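Local coordinates for protein UDP-N-acetylenolpyruvoylglucosamine reductase (Listeria monocytogenes, PDB 3TX1) that catalyses the NADPH-dependent reduction of UDP-N-acetylenolpyruvoylglucosamine to UDP-N-acetylmuramate with FAD as cofactor, a step in making peptidoglycan for the bacterial cell wall, at residues 174-177 / 178-182; 196-200 / 201-205; 226-229 / 230-234. All blocks are in the same frame, centred on the assembly; numbering follows the deposited sequence.

Interaction 1 of 3, residues 174-177 / 178-182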
# COMPACT_ATOMS: atom_id res chain seq x y z
N VAL A 174 7.85 4.94 14.70
CA VAL A 174 8.43 5.21 13.43
C VAL A 174 9.97 5.34 13.43
O VAL A 174 10.59 5.49 14.49
CB VAL A 174 7.74 6.49 12.96
CG1 VAL A 174 8.71 7.56 12.50
CG2 VAL A 174 6.66 6.18 11.95
N LEU A 175 10.57 5.25 12.25
CA LEU A 175 11.99 5.49 12.07
C LEU A 175 12.20 6.68 11.17
O LEU A 175 11.66 6.76 10.07
CB LEU A 175 12.74 4.28 11.48
CG LEU A 175 12.94 2.99 12.32
CD1 LEU A 175 13.97 2.09 11.66
CD2 LEU A 175 13.35 3.24 13.76
N THR A 176 12.99 7.61 11.66
CA THR A 176 13.34 8.77 10.86
C THR A 176 14.38 8.31 9.84
O THR A 176 14.97 7.22 9.96
CB THR A 176 13.90 9.89 11.74
OG1 THR A 176 15.18 9.51 12.24
CG2 THR A 176 12.97 10.16 12.91
N GLN A 177 14.63 9.14 8.84
CA GLN A 177 15.58 8.77 7.79
C GLN A 177 16.98 8.49 8.31
O GLN A 177 17.76 7.80 7.64
CB GLN A 177 15.61 9.82 6.69
CG GLN A 177 14.46 9.75 5.70
CD GLN A 177 14.71 10.61 4.46
OE1 GLN A 177 15.56 11.50 4.46
NE2 GLN A 177 13.97 10.33 3.39
N THR A 178 17.30 9.00 9.50
CA THR A 178 18.63 8.75 10.05
C THR A 178 18.65 7.40 10.77
O THR A 178 19.73 6.90 11.10
CB THR A 178 19.12 9.85 11.01
OG1 THR A 178 18.44 9.74 12.25
CG2 THR A 178 18.92 11.24 10.44
N GLY A 179 17.49 6.79 10.99
CA GLY A 179 17.46 5.52 11.70
C GLY A 179 16.93 5.55 13.14
O GLY A 179 16.75 4.48 13.72
N GLU A 180 16.64 6.72 13.70
CA GLU A 180 16.18 6.80 15.10
C GLU A 180 14.71 6.46 15.32
O GLU A 180 13.90 6.88 14.52
CB GLU A 180 16.36 8.21 15.66
CG GLU A 180 17.70 8.84 15.34
CD GLU A 180 18.15 9.91 16.32
OE1 GLU A 180 17.50 10.12 17.37
OE2 GLU A 180 19.21 10.51 16.05
N LEU A 181 14.35 5.75 16.39
CA LEU A 181 12.94 5.60 16.68
C LEU A 181 12.34 6.93 17.09
O LEU A 181 12.98 7.78 17.69
CB LEU A 181 12.61 4.66 17.83
CG LEU A 181 12.63 3.14 17.75
CD1 LEU A 181 13.97 2.66 18.30
CD2 LEU A 181 11.54 2.66 18.68
N LYS A 182 11.07 7.08 16.79
CA LYS A 182 10.35 8.25 17.21
C LYS A 182 8.94 7.73 17.43
O LYS A 182 8.36 7.12 16.53
CB LYS A 182 10.41 9.35 16.14
CG LYS A 182 9.79 10.64 16.63
CD LYS A 182 9.82 11.77 15.63
CE LYS A 182 9.47 13.08 16.31
NZ LYS A 182 10.52 13.45 17.30
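Val174 and Lys182 face each other as an antiparallel hydrogen-bonded pair, a worked example of how two strands are locked just before they turn. Val174 N donates to Lys182 O over 2.9 Å, and Lys182 N returns a bond to Val174 O. Their side chains share the face of the sheet on which Tyr203 packs. Leu175 comes next, opposite Leu181 in a non-hydrogen-bonded pair, and its side chain goes to the other face. There CG stands beside the backbone N (chi1 -70°), and the branch CD2 reaches back across the hairpin to lie 4.1 Å from Leu181 CG. Helix 64-76 covers this face, with Ala67, Gln68 and Val71 against Leu175, while Gln68 also bonds Gly179 O.

At Thr176 the strands give way to a type I turn followed by a G1 beta bulge, the classic closure of a 3:5 hairpin. Both backbone groups of Thr176 are bonded: its N donates to Glu180 O at 3.1 Å, and its O accepts from Gly179 N at 2.8 Å, the bond that closes the turn. Gly179 carries the positive phi (106°) of the bulge, where a CB would press on the preceding carbonyl oxygen. With OG1 tucked between its own backbone N and carbonyl carbon (chi1 70°), the Thr176 side chain runs alongside that of Thr178, and the two hydroxyls hydrogen-bond over 3.3 Å. The Thr176 methyl CG2 lies 3.8 Å from Glu180 O and also reaches Lys182 CB. Gln177, second residue of the turn, is exposed and directs its side chain away from the strand pair.

Interaction 2 of 3, residues 196-200 / 201-205. With FAD (flavin-adenine dinucleotide), chain B.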
# COMPACT_ATOMS: atom_id res chain seq x y z
N SER A 196 -1.48 12.02 4.97
CA SER A 196 -0.68 11.70 6.17
C SER A 196 0.59 12.53 6.25
O SER A 196 1.26 12.74 5.24
CB SER A 196 -0.29 10.20 6.24
OG SER A 196 0.84 9.88 5.41
N THR A 197 0.91 13.00 7.47
CA THR A 197 2.15 13.74 7.74
C THR A 197 3.31 12.73 7.74
O THR A 197 4.47 13.11 7.68
CB THR A 197 2.07 14.61 9.03
OG1 THR A 197 1.69 13.82 10.16
CG2 THR A 197 1.04 15.75 8.86
N ILE A 198 2.96 11.44 7.80
CA ILE A 198 3.91 10.32 7.67
C ILE A 198 4.56 10.34 6.29
O ILE A 198 5.76 10.09 6.18
CB ILE A 198 3.20 8.96 7.84
CG1 ILE A 198 3.41 8.39 9.24
CG2 ILE A 198 3.85 7.92 6.94
CD1 ILE A 198 3.31 9.39 10.36
N ALA A 199 3.75 10.60 5.26
CA ALA A 199 4.18 10.69 3.86
C ALA A 199 5.32 11.71 3.73
O ALA A 199 6.44 11.37 3.29
CB ALA A 199 3.01 11.05 2.96
N GLU A 200 5.04 12.95 4.09
CA GLU A 200 6.10 13.94 4.19
C GLU A 200 6.81 13.49 5.43
O GLU A 200 6.32 12.60 6.12
CB GLU A 200 5.55 15.34 4.39
CG GLU A 200 5.09 16.02 3.12
CD GLU A 200 4.69 17.45 3.38
OE1 GLU A 200 4.09 17.70 4.45
OE2 GLU A 200 4.96 18.33 2.52
N LYS A 201 7.95 14.08 5.75
CA LYS A 201 8.70 13.65 6.92
C LYS A 201 9.24 12.25 6.70
O LYS A 201 10.04 11.76 7.48
CB LYS A 201 7.83 13.61 8.18
CG LYS A 201 7.09 14.93 8.39
CD LYS A 201 6.70 15.23 9.83
CE LYS A 201 6.21 16.67 9.90
NZ LYS A 201 6.22 17.28 11.26
N ASN A 202 8.82 11.61 5.61
CA ASN A 202 9.33 10.29 5.21
C ASN A 202 9.65 9.25 6.29
O ASN A 202 10.72 8.63 6.27
CB ASN A 202 10.58 10.58 4.38
CG ASN A 202 10.36 11.68 3.38
OD1 ASN A 202 9.25 12.21 3.25
ND2 ASN A 202 11.41 12.04 2.65
N TYR A 203 8.71 9.06 7.21
CA TYR A 203 8.87 8.12 8.31
C TYR A 203 8.66 6.68 7.89
O TYR A 203 7.82 6.41 7.05
CB TYR A 203 7.90 8.45 9.43
CG TYR A 203 8.16 9.79 10.10
CD1 TYR A 203 9.45 10.22 10.41
CD2 TYR A 203 7.10 10.59 10.50
CE1 TYR A 203 9.67 11.43 11.06
CE2 TYR A 203 7.31 11.79 11.15
CZ TYR A 203 8.59 12.21 11.43
OH TYR A 203 8.75 13.42 12.09
N ILE A 204 9.46 5.76 8.45
CA ILE A 204 9.25 4.31 8.22
C ILE A 204 8.41 3.82 9.40
O ILE A 204 8.85 3.80 10.53
CB ILE A 204 10.56 3.48 8.14
CG1 ILE A 204 11.38 3.79 6.89
CG2 ILE A 204 10.25 1.98 8.13
CD1 ILE A 204 12.35 4.94 7.02
N VAL A 205 7.17 3.48 9.13
CA VAL A 205 6.30 3.04 10.18
C VAL A 205 6.72 1.66 10.65
O VAL A 205 6.93 0.78 9.82
CB VAL A 205 4.87 2.93 9.63
CG1 VAL A 205 3.88 2.40 10.69
CG2 VAL A 205 4.45 4.28 9.06
PA FAD B . 2.55 -0.43 -0.90
O1A FAD B . 3.57 -1.50 -0.68
O2A FAD B . 1.71 -0.44 -2.15
O5B FAD B . 3.29 0.99 -0.93
C5B FAD B . 2.40 2.06 -0.62
C4B FAD B . 3.15 3.31 -0.18
O4B FAD B . 3.37 3.29 1.22
C3B FAD B . 4.51 3.53 -0.80
O3B FAD B . 4.74 4.96 -0.77
C2B FAD B . 5.41 2.84 0.22
O2B FAD B . 6.80 3.20 0.24
C1B FAD B . 4.76 3.31 1.49
N9A FAD B . 4.97 2.33 2.55
C8A FAD B . 4.66 1.02 2.53
N7A FAD B . 4.93 0.49 3.76
C5A FAD B . 5.41 1.45 4.57
C6A FAD B . 5.94 1.59 5.96
N6A FAD B . 6.03 0.55 6.83
N1A FAD B . 6.34 2.82 6.35
C2A FAD B . 6.28 3.88 5.55
N3A FAD B . 5.86 3.84 4.29
C4A FAD B . 5.42 2.68 3.75
N1 FAD B . -6.76 2.05 -0.61
C2 FAD B . -7.71 2.70 0.10
O2 FAD B . -7.40 3.69 0.79
N3 FAD B . -9.00 2.33 0.15
C4 FAD B . -9.49 1.30 -0.53
O4 FAD B . -10.70 1.01 -0.49
C4X FAD B . -8.51 0.54 -1.32
N5 FAD B . -8.91 -0.51 -2.03
C5X FAD B . -8.06 -1.23 -2.77
C6 FAD B . -8.55 -2.33 -3.46
C7 FAD B . -7.72 -3.11 -4.21
C7M FAD B . -8.27 -4.29 -4.97
C8 FAD B . -6.28 -2.75 -4.24
C8M FAD B . -5.31 -3.54 -5.04
C9 FAD B . -5.80 -1.67 -3.56
C9A FAD B . -6.64 -0.88 -2.82
N10 FAD B . -6.17 0.23 -2.08
C10 FAD B . -7.10 0.97 -1.32
C1' FAD B . -4.75 0.62 -2.14
C2' FAD B . -3.94 -0.05 -1.06
O2' FAD B . -4.65 -1.16 -0.52
C3' FAD B . -3.67 0.90 0.09
O3' FAD B . -3.06 2.06 -0.48
C4' FAD B . -2.72 0.25 1.10
O4' FAD B . -2.84 0.85 2.39
C5' FAD B . -1.28 0.22 0.62
O5' FAD B . -0.64 -0.82 1.32
P FAD B . 0.73 -1.47 0.88
O1P FAD B . 1.27 -2.08 2.13
O2P FAD B . 0.38 -2.33 -0.29
O3P FAD B . 1.61 -0.28 0.37
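Val205, which packs its CG2 on Ile198 CG1, turns its backbone N to the adenine of FAD and donates to N1A over 3.0 Å. FAD N6A answers by donating to Val205 O, an almost straight bond (171°). The backbone of Val205, at the start of strand 204-214, thus supplies both bonds that read the N1 and N6 edge of adenine in the FAD-binding PCMH-type domain of the MurB family. With chi1 at 177°, CG1 trails away from the backbone N, and CG2, beside that N, comes 3.6 Å from FAD N1A.

The loop leading into the strand is pinned at both ends. Ser196 OG accepts from Ala199 N at 3.0 Å, an ST motif, and also bonds His155 O. Thr197 OG1 is held by Lys190 N and Glu188 O. Farther on, Tyr203 N donates to Ile198 O over 3.3 Å, in the carbonyl plane, and so closes the loop. The same two residues meet through their side chains, which cross at about a right angle: Ile198 CD1 lies in the plane of the Tyr203 ring, at its edge, 4.0 Å from CD2. One face of that ring carries Lys201 CB, 3.5 Å off the ring plane and nearer its margin than its centre.

Interaction 3 of 3, residues 226-229 / 230-234. With FAD (flavin-adenine dinucleotide), chain B.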
# COMPACT_ATOMS: atom_id res chain seq x y z
N GLU A 226 -21.89 -5.77 5.22
CA GLU A 226 -22.33 -4.72 4.28
C GLU A 226 -21.17 -4.26 3.38
O GLU A 226 -21.32 -4.09 2.18
CB GLU A 226 -22.89 -3.49 5.03
CG GLU A 226 -22.99 -2.20 4.17
CD GLU A 226 -22.85 -0.90 4.97
OE1 GLU A 226 -23.19 -0.90 6.18
OE2 GLU A 226 -22.40 0.14 4.40
N LEU A 227 -20.01 -4.06 4.01
CA LEU A 227 -18.88 -3.53 3.30
C LEU A 227 -18.28 -4.54 2.35
O LEU A 227 -17.96 -4.20 1.20
CB LEU A 227 -17.88 -2.87 4.26
CG LEU A 227 -18.38 -1.66 5.12
CD1 LEU A 227 -17.35 -0.56 5.26
CD2 LEU A 227 -19.56 -0.99 4.51
N THR A 228 -18.20 -5.80 2.76
CA THR A 228 -17.68 -6.84 1.89
C THR A 228 -18.63 -6.99 0.69
O THR A 228 -18.17 -7.05 -0.47
CB THR A 228 -17.53 -8.16 2.65
OG1 THR A 228 -16.62 -7.96 3.73
CG2 THR A 228 -16.97 -9.26 1.78
N ALA A 229 -19.94 -7.02 0.95
CA ALA A 229 -20.94 -7.13 -0.08
C ALA A 229 -20.74 -6.02 -1.10
O ALA A 229 -20.61 -6.29 -2.32
CB ALA A 229 -22.32 -7.02 0.51
N ALA A 230 -20.68 -4.79 -0.58
CA ALA A 230 -20.51 -3.60 -1.41
C ALA A 230 -19.26 -3.68 -2.30
O ALA A 230 -19.36 -3.56 -3.52
CB ALA A 230 -20.49 -2.35 -0.58
N ARG A 231 -18.11 -3.92 -1.69
CA ARG A 231 -16.89 -3.96 -2.41
C ARG A 231 -16.90 -5.10 -3.41
O ARG A 231 -16.53 -4.91 -4.57
CB ARG A 231 -15.74 -4.14 -1.44
CG ARG A 231 -14.36 -4.10 -2.09
CD ARG A 231 -13.27 -4.45 -1.11
NE ARG A 231 -13.03 -3.38 -0.15
CZ ARG A 231 -12.30 -2.29 -0.38
NH1 ARG A 231 -12.10 -1.39 0.57
NH2 ARG A 231 -11.73 -2.10 -1.57
N GLU A 232 -17.31 -6.28 -2.98
CA GLU A 232 -17.30 -7.41 -3.89
C GLU A 232 -18.14 -7.17 -5.10
O GLU A 232 -17.77 -7.55 -6.19
CB GLU A 232 -17.78 -8.67 -3.21
CG GLU A 232 -16.76 -9.23 -2.24
CD GLU A 232 -17.27 -10.49 -1.58
OE1 GLU A 232 -18.49 -10.75 -1.67
OE2 GLU A 232 -16.46 -11.22 -0.98
N ALA A 233 -19.26 -6.49 -4.92
CA ALA A 233 -20.16 -6.20 -6.02
C ALA A 233 -19.52 -5.32 -7.07
O ALA A 233 -19.87 -5.39 -8.24
CB ALA A 233 -21.41 -5.52 -5.49
N LYS A 234 -18.54 -4.52 -6.67
CA LYS A 234 -18.01 -3.53 -7.58
C LYS A 234 -16.56 -3.59 -7.95
O LYS A 234 -16.11 -2.83 -8.78
CB LYS A 234 -18.32 -2.17 -7.00
CG LYS A 234 -19.80 -1.85 -7.03
CD LYS A 234 -20.02 -0.45 -6.51
CE LYS A 234 -21.28 0.18 -7.07
NZ LYS A 234 -21.19 1.65 -6.82
PA FAD B . 2.55 -0.43 -0.90
O1A FAD B . 3.57 -1.50 -0.68
O2A FAD B . 1.71 -0.44 -2.15
O5B FAD B . 3.29 0.99 -0.93
C5B FAD B . 2.40 2.06 -0.62
C4B FAD B . 3.15 3.31 -0.18
O4B FAD B . 3.37 3.29 1.22
C3B FAD B . 4.51 3.53 -0.80
O3B FAD B . 4.74 4.96 -0.77
C2B FAD B . 5.41 2.84 0.22
O2B FAD B . 6.80 3.20 0.24
C1B FAD B . 4.76 3.31 1.49
N9A FAD B . 4.97 2.33 2.55
C8A FAD B . 4.66 1.02 2.53
N7A FAD B . 4.93 0.49 3.76
C5A FAD B . 5.41 1.45 4.57
C6A FAD B . 5.94 1.59 5.96
N6A FAD B . 6.03 0.55 6.83
N1A FAD B . 6.34 2.82 6.35
C2A FAD B . 6.28 3.88 5.55
N3A FAD B . 5.86 3.84 4.29
C4A FAD B . 5.42 2.68 3.75
N1 FAD B . -6.76 2.05 -0.61
C2 FAD B . -7.71 2.70 0.10
O2 FAD B . -7.40 3.69 0.79
N3 FAD B . -9.00 2.33 0.15
C4 FAD B . -9.49 1.30 -0.53
O4 FAD B . -10.70 1.01 -0.49
C4X FAD B . -8.51 0.54 -1.32
N5 FAD B . -8.91 -0.51 -2.03
C5X FAD B . -8.06 -1.23 -2.77
C6 FAD B . -8.55 -2.33 -3.46
C7 FAD B . -7.72 -3.11 -4.21
C7M FAD B . -8.27 -4.29 -4.97
C8 FAD B . -6.28 -2.75 -4.24
C8M FAD B . -5.31 -3.54 -5.04
C9 FAD B . -5.80 -1.67 -3.56
C9A FAD B . -6.64 -0.88 -2.82
N10 FAD B . -6.17 0.23 -2.08
C10 FAD B . -7.10 0.97 -1.32
C1' FAD B . -4.75 0.62 -2.14
C2' FAD B . -3.94 -0.05 -1.06
O2' FAD B . -4.65 -1.16 -0.52
C3' FAD B . -3.67 0.90 0.09
O3' FAD B . -3.06 2.06 -0.48
C4' FAD B . -2.72 0.25 1.10
O4' FAD B . -2.84 0.85 2.39
C5' FAD B . -1.28 0.22 0.62
O5' FAD B . -0.64 -0.82 1.32
P FAD B . 0.73 -1.47 0.88
O1P FAD B . 1.27 -2.08 2.13
O2P FAD B . 0.38 -2.33 -0.29
O3P FAD B . 1.61 -0.28 0.37
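Glu232 lays its extended side chain alongside Thr228, one helical turn earlier, both pointing the same way. The carboxylate oxygen OE2 comes to 3.4 Å from the methyl CG2 of Thr228, an overlap of polar and apolar atoms that brings no bond. The threonine puts that methyl forward because its hydroxyl is beside the backbone N, where OG1 bonds Met224 O. Beneath the side chains runs the regular alpha-helical pattern of i to i+4 bonds: Glu232 N meets Thr228 O at 2.8 Å, and Ala230 N, Arg231 N and Ala233 N pair likewise with Glu226 O, Leu227 O and Ala229 O.

Arg231 shows how a helix can deliver a charge to a cofactor. CG is anti to the backbone N (chi1 -176°), carrying the chain out from the helix, and a bend at chi3 (-72°) turns the guanidinium edge-on to the flavin. NH1 donates to FAD O4 over 3.0 Å, while NH2 donates to FAD N5 at 3.3 Å and adds a weak bond to O4. NH2 also donates to Gln235 OE1, just beyond the segment, which would help fix the rotation of the guanidinium. N5 is the atom through which flavins take up hydride, so a positive charge here could draw electron density toward the C4=O and N5 side of the ring.

Helix 217-234 directly follows strand 204-214 in the chain. Leu227 and Arg231 rest on Tyr161, with Cys144 and Ile146 from a second loop beside them, and toward the C-terminal end of the helix Lys276 NZ and His277 ND1, between strands 271-273 and 281-283, bond Glu232 O and Lys234 O.

Overall arrangement
From the N terminus, the three contacts come in series, and none nests within or crosses another. Interaction 1 closes the hairpin between strands 169-175 and 181-185. After strand 181-185 the chain passes through a partly unmodelled loop, whose end interaction 2 closes as it enters strand 204-214, the neighbour of strand 169-175 in the same sheet. The two therefore touch, with Leu175 N 2.8 Å from Ile204 O, a probable hydrogen bond. Interaction 3 lies within helix 217-234, on the opposite side of the chain's centre. FAD spans the gap between interactions 2 and 3, whose nearest atoms are about 17 Å apart, with adenine at one and flavin at the other.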